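Local atomic coordinates of hypoxic response protein 1 (Mycobacterium tuberculosis, PDB entry 1Y5H), a protein that is of unknown function but is a secreted, homodimeric CBS-domain latency antigen of the DosR regulon that does not seem to bind AMP. Residues G17-E25 with L42-H52; H52-K63 with A76-Y85. One frame throughout, in Å; residues are numbered along the deposited sequence.

The two contacts lie about 12 Å apart, centre to centre, and each is about 9 Å from the centre of the chain. They come in series: contact 1 closes at His52, the residue with which contact 2 opens. Contact 1 joins strands 21-22 and 41-45 in parallel, and contact 2 sets helix 76-80 and the loop after it against strand 51-56, the antiparallel neighbour of 41-45 in the same three-stranded sheet. A salt bridge, Glu23 OE1 to Arg81 NH2 at 2.5 Å, ties them directly, and Ile44 CG1 packs on Ala80 CB. Contact 1 thus lies within the first CBS repeat, while contact 2 joins that repeat to a segment assigned to the second.

Contact 1: G17-E25 with L42-H52; sequences GVTCVGEHE and LPICGDDDRLH
Val21 and Ile44 lie side by side and point the same way, with Val21 CB 3.6 Å from Ile44 CD1; beside them Val21 CG2 meets Leu42 CD1. Ile44 CG2, anti to the backbone N, lies against Glu23 CA (3.5 Å), just past the end of strand 21-22. Around this apolar centre the strands run parallel, in the register Val21 with Ile44 and Gly22 with Cys45. Val21 binds through both backbone polar atoms: its N donates to Pro43 O, and its O receives Cys45 N in a nearly straight bond (2.9 Å, 165° at the hydrogen). Glu23 N then donates to Cys45 O. Next to Val21 on the chain, the Cys20-Cys45 disulfide makes the pairing covalent, its SG atoms 2.0 Å apart and its torsion about the S-S bond 88°, close to the relaxed right angle. Cys20 SG also rests 3.9 Å from Pro43 CB. At the polar edge Glu23 OE2 comes 3.3 Å from His52 NE2, but the angle is too poor for a hydrogen bond and the carboxylate stands at 56° to the ring; the firmer partner of this side chain is Arg81, a salt bridge through OE1. His52 ND1 donates to Arg50 O, which also accepts from Gly46 N. Glu25 OE2 accepts from Gly22 N (2.8 Å), bracing the turn from Gly22 to Glu25. Helix 27-37 connects strand 21-22 to strand 41-45 in a beta-alpha-beta unit and packs on Val21 and Leu42; helix 76-80 packs on Ile44, and strand 115-121 touches Cys20 and Pro43.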
loop_
_atom_site.group_PDB
_atom_site.type_symbol
_atom_site.label_atom_id
_atom_site.label_comp_id
_atom_site.label_asym_id
_atom_site.label_seq_id
_atom_site.Cartn_x
_atom_site.Cartn_y
_atom_site.Cartn_z
ATOM N N GLY A 17 -15.715 10.785 14.462
ATOM C CA GLY A 17 -14.734 11.657 15.079
ATOM C C GLY A 17 -13.308 11.554 14.567
ATOM O O GLY A 17 -12.377 11.984 15.247
ATOM N N VAL A 18 -13.126 10.976 13.385
ATOM C CA VAL A 18 -11.790 10.854 12.814
ATOM C C VAL A 18 -11.406 12.215 12.247
ATOM O O VAL A 18 -12.262 12.950 11.760
ATOM C CB VAL A 18 -11.748 9.789 11.693
ATOM C CG1 VAL A 18 -12.079 8.412 12.272
ATOM C CG2 VAL A 18 -12.728 10.150 10.588
ATOM N N THR A 19 -10.124 12.556 12.331
ATOM C CA THR A 19 -9.642 13.839 11.838
ATOM C C THR A 19 -9.386 13.809 10.342
ATOM O O THR A 19 -8.814 12.855 9.817
ATOM C CB THR A 19 -8.334 14.246 12.537
ATOM O OG1 THR A 19 -8.558 14.350 13.948
ATOM C CG2 THR A 19 -7.841 15.588 12.010
ATOM N N CYS A 20 -9.822 14.856 9.656
ATOM C CA CYS A 20 -9.605 14.950 8.226
ATOM C C CYS A 20 -8.313 15.740 8.033
ATOM O O CYS A 20 -8.133 16.817 8.616
ATOM C CB CYS A 20 -10.784 15.660 7.558
ATOM S SG CYS A 20 -10.913 15.318 5.774
ATOM N N VAL A 21 -7.406 15.191 7.234
ATOM C CA VAL A 21 -6.129 15.840 6.970
ATOM C C VAL A 21 -6.342 16.997 6.008
ATOM O O VAL A 21 -7.087 16.875 5.046
ATOM C CB VAL A 21 -5.132 14.835 6.373
ATOM C CG1 VAL A 21 -3.819 15.526 6.046
ATOM C CG2 VAL A 21 -4.907 13.697 7.361
ATOM N N GLY A 22 -5.695 18.126 6.278
ATOM C CA GLY A 22 -5.858 19.288 5.424
ATOM C C GLY A 22 -5.306 19.090 4.026
ATOM O O GLY A 22 -4.252 18.478 3.848
ATOM N N GLU A 23 -6.017 19.619 3.035
ATOM C CA GLU A 23 -5.607 19.499 1.638
ATOM C C GLU A 23 -4.253 20.146 1.350
ATOM O O GLU A 23 -3.575 19.765 0.396
ATOM C CB GLU A 23 -6.659 20.133 0.719
ATOM C CG GLU A 23 -6.859 21.624 0.981
ATOM C CD GLU A 23 -7.607 22.345 -0.131
ATOM O OE1 GLU A 23 -7.138 22.305 -1.289
ATOM O OE2 GLU A 23 -8.654 22.962 0.157
ATOM N N HIS A 24 -3.857 21.121 2.162
ATOM C CA HIS A 24 -2.583 21.802 1.945
ATOM C C HIS A 24 -1.407 21.176 2.682
ATOM O O HIS A 24 -0.274 21.654 2.570
ATOM C CB HIS A 24 -2.700 23.279 2.330
ATOM C CG HIS A 24 -3.760 24.014 1.570
ATOM N ND1 HIS A 24 -3.733 24.150 0.198
ATOM C CD2 HIS A 24 -4.897 24.623 1.985
ATOM C CE1 HIS A 24 -4.808 24.807 -0.199
ATOM N NE2 HIS A 24 -5.531 25.105 0.866
ATOM N N GLU A 25 -1.667 20.119 3.448
ATOM C CA GLU A 25 -0.587 19.448 4.161
ATOM C C GLU A 25 0.273 18.711 3.129
ATOM O O GLU A 25 -0.236 18.253 2.102
ATOM C CB GLU A 25 -1.156 18.495 5.216
ATOM C CG GLU A 25 -1.976 19.251 6.271
ATOM C CD GLU A 25 -2.227 18.460 7.544
ATOM O OE1 GLU A 25 -1.242 18.054 8.199
ATOM O OE2 GLU A 25 -3.410 18.256 7.901
ATOM N N LEU A 42 -6.220 8.141 4.058
ATOM C CA LEU A 42 -6.636 9.279 4.875
ATOM C C LEU A 42 -7.632 10.157 4.136
ATOM O O LEU A 42 -7.489 10.399 2.942
ATOM C CB LEU A 42 -5.426 10.158 5.215
ATOM C CG LEU A 42 -4.235 9.619 6.005
ATOM C CD1 LEU A 42 -3.053 10.569 5.852
ATOM C CD2 LEU A 42 -4.624 9.464 7.462
ATOM N N PRO A 43 -8.672 10.636 4.837
ATOM C CA PRO A 43 -9.645 11.503 4.172
ATOM C C PRO A 43 -8.995 12.888 4.137
ATOM O O PRO A 43 -8.385 13.312 5.120
ATOM C CB PRO A 43 -10.861 11.436 5.100
ATOM C CG PRO A 43 -10.244 11.237 6.452
ATOM C CD PRO A 43 -9.133 10.243 6.182
ATOM N N ILE A 44 -9.096 13.569 3.001
ATOM C CA ILE A 44 -8.491 14.894 2.838
ATOM C C ILE A 44 -9.581 15.949 2.675
ATOM O O ILE A 44 -10.484 15.790 1.856
ATOM C CB ILE A 44 -7.555 14.908 1.595
ATOM C CG1 ILE A 44 -6.515 13.783 1.715
ATOM C CG2 ILE A 44 -6.868 16.263 1.459
ATOM C CD1 ILE A 44 -5.682 13.830 2.983
ATOM N N CYS A 45 -9.485 17.035 3.440
ATOM C CA CYS A 45 -10.503 18.081 3.390
ATOM C C CYS A 45 -10.008 19.494 3.177
ATOM O O CYS A 45 -8.853 19.821 3.445
ATOM C CB CYS A 45 -11.303 18.113 4.690
ATOM S SG CYS A 45 -12.282 16.642 5.087
ATOM N N GLY A 46 -10.931 20.325 2.709
ATOM C CA GLY A 46 -10.656 21.733 2.522
ATOM C C GLY A 46 -11.169 22.363 3.806
ATOM O O GLY A 46 -11.108 21.738 4.862
ATOM N N ASP A 47 -11.704 23.575 3.731
ATOM C CA ASP A 47 -12.210 24.239 4.929
ATOM C C ASP A 47 -13.526 23.628 5.420
ATOM O O ASP A 47 -14.292 23.065 4.639
ATOM C CB ASP A 47 -12.393 25.727 4.656
ATOM N N ASP A 48 -13.772 23.739 6.721
ATOM C CA ASP A 48 -14.996 23.216 7.301
ATOM C C ASP A 48 -15.260 21.737 7.073
ATOM O O ASP A 48 -16.383 21.346 6.757
ATOM N N ASP A 49 -14.229 20.915 7.238
ATOM C CA ASP A 49 -14.352 19.469 7.063
ATOM C C ASP A 49 -15.003 19.062 5.740
ATOM O O ASP A 49 -15.669 18.029 5.663
ATOM C CB ASP A 49 -15.129 18.865 8.233
ATOM N N ARG A 50 -14.812 19.875 4.706
ATOM C CA ARG A 50 -15.363 19.582 3.385
ATOM C C ARG A 50 -14.453 18.571 2.682
ATOM O O ARG A 50 -13.296 18.869 2.394
ATOM C CB ARG A 50 -15.454 20.858 2.568
ATOM N N LEU A 51 -14.985 17.385 2.397
ATOM C CA LEU A 51 -14.217 16.319 1.754
ATOM C C LEU A 51 -13.746 16.592 0.328
ATOM O O LEU A 51 -14.546 16.894 -0.556
ATOM C CB LEU A 51 -15.029 15.021 1.755
ATOM C CG LEU A 51 -14.321 13.812 1.137
ATOM C CD1 LEU A 51 -13.183 13.374 2.042
ATOM C CD2 LEU A 51 -15.314 12.677 0.961
ATOM N N HIS A 52 -12.441 16.455 0.106
ATOM C CA HIS A 52 -11.848 16.666 -1.214
ATOM C C HIS A 52 -11.471 15.348 -1.877
ATOM O O HIS A 52 -11.404 15.255 -3.103
ATOM C CB HIS A 52 -10.606 17.552 -1.098
ATOM C CG HIS A 52 -10.910 19.015 -1.118
ATOM N ND1 HIS A 52 -11.964 19.567 -0.424
ATOM C CD2 HIS A 52 -10.287 20.046 -1.739
ATOM C CE1 HIS A 52 -11.979 20.874 -0.616
ATOM N NE2 HIS A 52 -10.972 21.190 -1.409
#

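Contact 2: H52-K63 with A76-Y85; sequences HGMLTDRDIVIK and AGELARDSIY
Met54 N donates to Ser83 O (3.1 Å, 150° at the hydrogen), the one direct hydrogen bond between segments 52-63 and 76-85. Gly53, which with His52 forms a classic beta bulge opposite Ile44, brings its CA within 3.4 Å of Ala80 O in a CA-H...O contact. Two waters bridge further polar groups of the two segments. The first lies within hydrogen-bonding distance of Met54 O (2.8 Å), Asp59 OD2 and Ser83 OG; the second accepts from Lys63 NZ (2.9 Å) and reaches Leu79 O and Ser83 OG. Asp59 OD2 takes Thr56 N as well, from above the carboxylate plane, while Asp59 N donates to Thr56 OG1: a capping box at the start of helix 57-65. Lys63, extended beyond CG, reaches Asp82 in a long salt bridge, NZ to OD2 3.6 Å. Arg81 NE lies in the plane of the His52 ring at its CD2 edge, a packing contact, and Arg81 NH2 is held by Glu23. Beneath this polar layer Leu55, its CG anti to the backbone N (chi1 179°), sends CD1 onto Leu79 CB (3.6 Å) and CD2 onto Ala76 CB. Met54, present as selenomethionine, crosses Tyr85 at about a right angle, its CB 3.5 Å from Tyr85 OH; that ring stacks on His103, a probable zinc ligand. The axes of helix 76-80 and strand 52-56 approach to 7.3 Å at 96°, and helix 27-37 touches Leu55, Ile60 and Leu79. Strand 107-112 meets Met54 and Tyr85, and Arg58 of helix 57-65 forms a salt bridge with Asp57 of the second subunit.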
loop_
_atom_site.group_PDB
_atom_site.type_symbol
_atom_site.label_atom_id
_atom_site.label_comp_id
_atom_site.label_asym_id
_atom_site.label_seq_id
_atom_site.Cartn_x
_atom_site.Cartn_y
_atom_site.Cartn_z
ATOM N N HIS A 52 -12.441 16.455 0.106
ATOM C CA HIS A 52 -11.848 16.666 -1.214
ATOM C C HIS A 52 -11.471 15.348 -1.877
ATOM O O HIS A 52 -11.404 15.255 -3.103
ATOM C CB HIS A 52 -10.606 17.552 -1.098
ATOM C CG HIS A 52 -10.910 19.015 -1.118
ATOM N ND1 HIS A 52 -11.964 19.567 -0.424
ATOM C CD2 HIS A 52 -10.287 20.046 -1.739
ATOM C CE1 HIS A 52 -11.979 20.874 -0.616
ATOM N NE2 HIS A 52 -10.972 21.190 -1.409
ATOM N N GLY A 53 -11.224 14.330 -1.061
ATOM C CA GLY A 53 -10.869 13.025 -1.593
ATOM C C GLY A 53 -10.163 12.166 -0.566
ATOM O O GLY A 53 -10.085 12.535 0.603
HETATM N N MSE A 54 -9.684 11.003 -0.999
HETATM C CA MSE A 54 -8.954 10.080 -0.138
HETATM C C MSE A 54 -7.532 9.970 -0.673
HETATM O O MSE A 54 -7.313 9.970 -1.890
HETATM C CB MSE A 54 -9.588 8.685 -0.151
HETATM C CG MSE A 54 -10.949 8.561 0.527
HETATM SE SE MSE A 54 -10.904 8.743 2.450
HETATM C CE MSE A 54 -9.955 7.141 2.920
ATOM N N LEU A 55 -6.572 9.887 0.238
ATOM C CA LEU A 55 -5.168 9.749 -0.126
ATOM C C LEU A 55 -4.687 8.427 0.453
ATOM O O LEU A 55 -4.860 8.176 1.642
ATOM C CB LEU A 55 -4.339 10.888 0.479
ATOM C CG LEU A 55 -2.836 10.828 0.167
ATOM C CD1 LEU A 55 -2.605 11.176 -1.297
ATOM C CD2 LEU A 55 -2.077 11.791 1.075
ATOM N N THR A 56 -4.084 7.581 -0.378
ATOM C CA THR A 56 -3.586 6.300 0.102
ATOM C C THR A 56 -2.065 6.290 0.127
ATOM O O THR A 56 -1.412 7.138 -0.493
ATOM C CB THR A 56 -4.054 5.130 -0.786
ATOM O OG1 THR A 56 -3.469 5.249 -2.092
ATOM C CG2 THR A 56 -5.576 5.128 -0.903
ATOM N N ASP A 57 -1.502 5.333 0.853
ATOM C CA ASP A 57 -0.058 5.228 0.921
ATOM C C ASP A 57 0.516 4.956 -0.465
ATOM O O ASP A 57 1.541 5.538 -0.834
ATOM C CB ASP A 57 0.367 4.140 1.927
ATOM C CG ASP A 57 -0.398 2.823 1.768
ATOM O OD1 ASP A 57 -0.223 1.958 2.650
ATOM O OD2 ASP A 57 -1.155 2.639 0.791
ATOM N N ARG A 58 -0.151 4.103 -1.243
ATOM C CA ARG A 58 0.335 3.806 -2.584
ATOM C C ARG A 58 0.274 5.053 -3.466
ATOM O O ARG A 58 1.135 5.245 -4.326
ATOM C CB ARG A 58 -0.458 2.667 -3.231
ATOM C CG ARG A 58 0.119 2.263 -4.574
ATOM C CD ARG A 58 -0.409 0.931 -5.075
ATOM N NE ARG A 58 0.134 0.617 -6.396
ATOM C CZ ARG A 58 1.378 0.205 -6.629
ATOM N NH1 ARG A 58 2.231 0.041 -5.627
ATOM N NH2 ARG A 58 1.777 -0.025 -7.875
ATOM N N ASP A 59 -0.732 5.902 -3.247
ATOM C CA ASP A 59 -0.867 7.144 -4.015
ATOM C C ASP A 59 0.397 7.989 -3.862
ATOM O O ASP A 59 0.909 8.544 -4.827
ATOM C CB ASP A 59 -2.032 8.004 -3.503
ATOM C CG ASP A 59 -3.384 7.533 -3.993
ATOM O OD1 ASP A 59 -3.443 6.700 -4.924
ATOM O OD2 ASP A 59 -4.398 8.027 -3.443
ATOM N N ILE A 60 0.868 8.106 -2.625
ATOM C CA ILE A 60 2.058 8.896 -2.333
ATOM C C ILE A 60 3.264 8.367 -3.103
ATOM O O ILE A 60 4.067 9.136 -3.625
ATOM C CB ILE A 60 2.361 8.882 -0.821
ATOM C CG1 ILE A 60 1.244 9.630 -0.076
ATOM C CG2 ILE A 60 3.730 9.518 -0.543
ATOM C CD1 ILE A 60 1.421 9.643 1.437
ATOM N N VAL A 61 3.370 7.049 -3.189
ATOM C CA VAL A 61 4.486 6.431 -3.894
ATOM C C VAL A 61 4.347 6.508 -5.412
ATOM O O VAL A 61 5.280 6.922 -6.102
ATOM C CB VAL A 61 4.630 4.940 -3.491
ATOM C CG1 VAL A 61 5.735 4.267 -4.311
ATOM C CG2 VAL A 61 4.950 4.829 -2.004
ATOM N N ILE A 62 3.178 6.121 -5.921
ATOM C CA ILE A 62 2.937 6.079 -7.365
ATOM C C ILE A 62 2.616 7.403 -8.046
ATOM O O ILE A 62 3.158 7.700 -9.112
ATOM C CB ILE A 62 1.803 5.077 -7.696
ATOM C CG1 ILE A 62 2.147 3.697 -7.126
ATOM C CG2 ILE A 62 1.577 5.013 -9.201
ATOM C CD1 ILE A 62 3.463 3.117 -7.624
ATOM N N LYS A 63 1.724 8.186 -7.449
ATOM C CA LYS A 63 1.343 9.470 -8.020
ATOM C C LYS A 63 2.234 10.592 -7.508
ATOM O O LYS A 63 2.252 11.679 -8.070
ATOM C CB LYS A 63 -0.118 9.786 -7.689
ATOM C CG LYS A 63 -1.129 8.820 -8.295
ATOM C CD LYS A 63 -2.554 9.229 -7.939
ATOM C CE LYS A 63 -3.571 8.257 -8.512
ATOM N NZ LYS A 63 -4.963 8.673 -8.190
ATOM N N ALA A 76 -1.330 16.877 -0.082
ATOM C CA ALA A 76 -2.267 15.764 -0.012
ATOM C C ALA A 76 -3.427 16.002 -0.973
ATOM O O ALA A 76 -3.897 15.075 -1.639
ATOM C CB ALA A 76 -2.789 15.613 1.416
ATOM N N GLY A 77 -3.884 17.248 -1.038
ATOM C CA GLY A 77 -4.990 17.585 -1.920
ATOM C C GLY A 77 -4.692 17.357 -3.393
ATOM O O GLY A 77 -5.558 16.907 -4.144
ATOM N N GLU A 78 -3.463 17.662 -3.810
ATOM C CA GLU A 78 -3.064 17.498 -5.204
ATOM C C GLU A 78 -3.252 16.064 -5.676
ATOM O O GLU A 78 -3.578 15.823 -6.840
ATOM C CB GLU A 78 -1.613 17.918 -5.385
ATOM N N LEU A 79 -3.033 15.110 -4.779
ATOM C CA LEU A 79 -3.192 13.705 -5.131
ATOM C C LEU A 79 -4.577 13.161 -4.778
ATOM O O LEU A 79 -5.120 12.315 -5.490
ATOM C CB LEU A 79 -2.124 12.856 -4.431
ATOM C CG LEU A 79 -0.692 12.918 -4.979
ATOM C CD1 LEU A 79 -0.149 14.331 -4.895
ATOM C CD2 LEU A 79 0.186 11.953 -4.200
ATOM N N ALA A 80 -5.156 13.652 -3.688
ATOM C CA ALA A 80 -6.461 13.167 -3.249
ATOM C C ALA A 80 -7.636 13.574 -4.137
ATOM O O ALA A 80 -8.652 12.874 -4.179
ATOM C CB ALA A 80 -6.721 13.610 -1.812
ATOM N N ARG A 81 -7.507 14.694 -4.845
ATOM C CA ARG A 81 -8.588 15.154 -5.714
ATOM C C ARG A 81 -8.873 14.210 -6.878
ATOM O O ARG A 81 -9.836 14.416 -7.609
ATOM C CB ARG A 81 -8.295 16.558 -6.250
ATOM C CG ARG A 81 -8.468 17.653 -5.211
ATOM C CD ARG A 81 -7.789 18.942 -5.658
ATOM N NE ARG A 81 -7.497 19.796 -4.516
ATOM C CZ ARG A 81 -6.370 20.482 -4.365
ATOM N NH1 ARG A 81 -5.418 20.417 -5.287
ATOM N NH2 ARG A 81 -6.193 21.227 -3.287
ATOM N N ASP A 82 -8.038 13.186 -7.048
ATOM C CA ASP A 82 -8.239 12.204 -8.112
ATOM C C ASP A 82 -9.165 11.096 -7.623
ATOM O O ASP A 82 -9.709 10.331 -8.425
ATOM C CB ASP A 82 -6.926 11.526 -8.521
ATOM C CG ASP A 82 -5.894 12.490 -9.060
ATOM O OD1 ASP A 82 -6.271 13.568 -9.562
ATOM O OD2 ASP A 82 -4.694 12.146 -8.994
ATOM N N SER A 83 -9.339 11.009 -6.307
ATOM C CA SER A 83 -10.148 9.946 -5.725
ATOM C C SER A 83 -11.288 10.419 -4.831
ATOM O O SER A 83 -11.172 10.385 -3.604
ATOM C CB SER A 83 -9.241 9.012 -4.916
ATOM O OG SER A 83 -8.114 8.607 -5.676
ATOM N N ILE A 84 -12.394 10.844 -5.429
ATOM C CA ILE A 84 -13.512 11.286 -4.614
ATOM C C ILE A 84 -14.695 10.325 -4.638
ATOM O O ILE A 84 -15.414 10.189 -5.631
ATOM C CB ILE A 84 -13.993 12.707 -5.001
ATOM C CG1 ILE A 84 -15.079 13.159 -4.014
ATOM C CG2 ILE A 84 -14.504 12.723 -6.430
ATOM C CD1 ILE A 84 -15.495 14.612 -4.158
ATOM N N TYR A 85 -14.866 9.634 -3.523
ATOM C CA TYR A 85 -15.965 8.704 -3.353
ATOM C C TYR A 85 -16.361 8.816 -1.898
ATOM O O TYR A 85 -15.537 9.163 -1.051
ATOM C CB TYR A 85 -15.539 7.271 -3.712
ATOM C CG TYR A 85 -14.211 6.829 -3.131
ATOM C CD1 TYR A 85 -14.131 6.279 -1.852
ATOM C CD2 TYR A 85 -13.030 6.970 -3.862
ATOM C CE1 TYR A 85 -12.909 5.883 -1.316
ATOM C CE2 TYR A 85 -11.805 6.578 -3.334
ATOM C CZ TYR A 85 -11.751 6.038 -2.063
ATOM O OH TYR A 85 -10.535 5.670 -1.536
HETATM O O HOH W 1 -6.855 7.547 -3.250
HETATM O O HOH W 2 -5.456 9.697 -5.522
#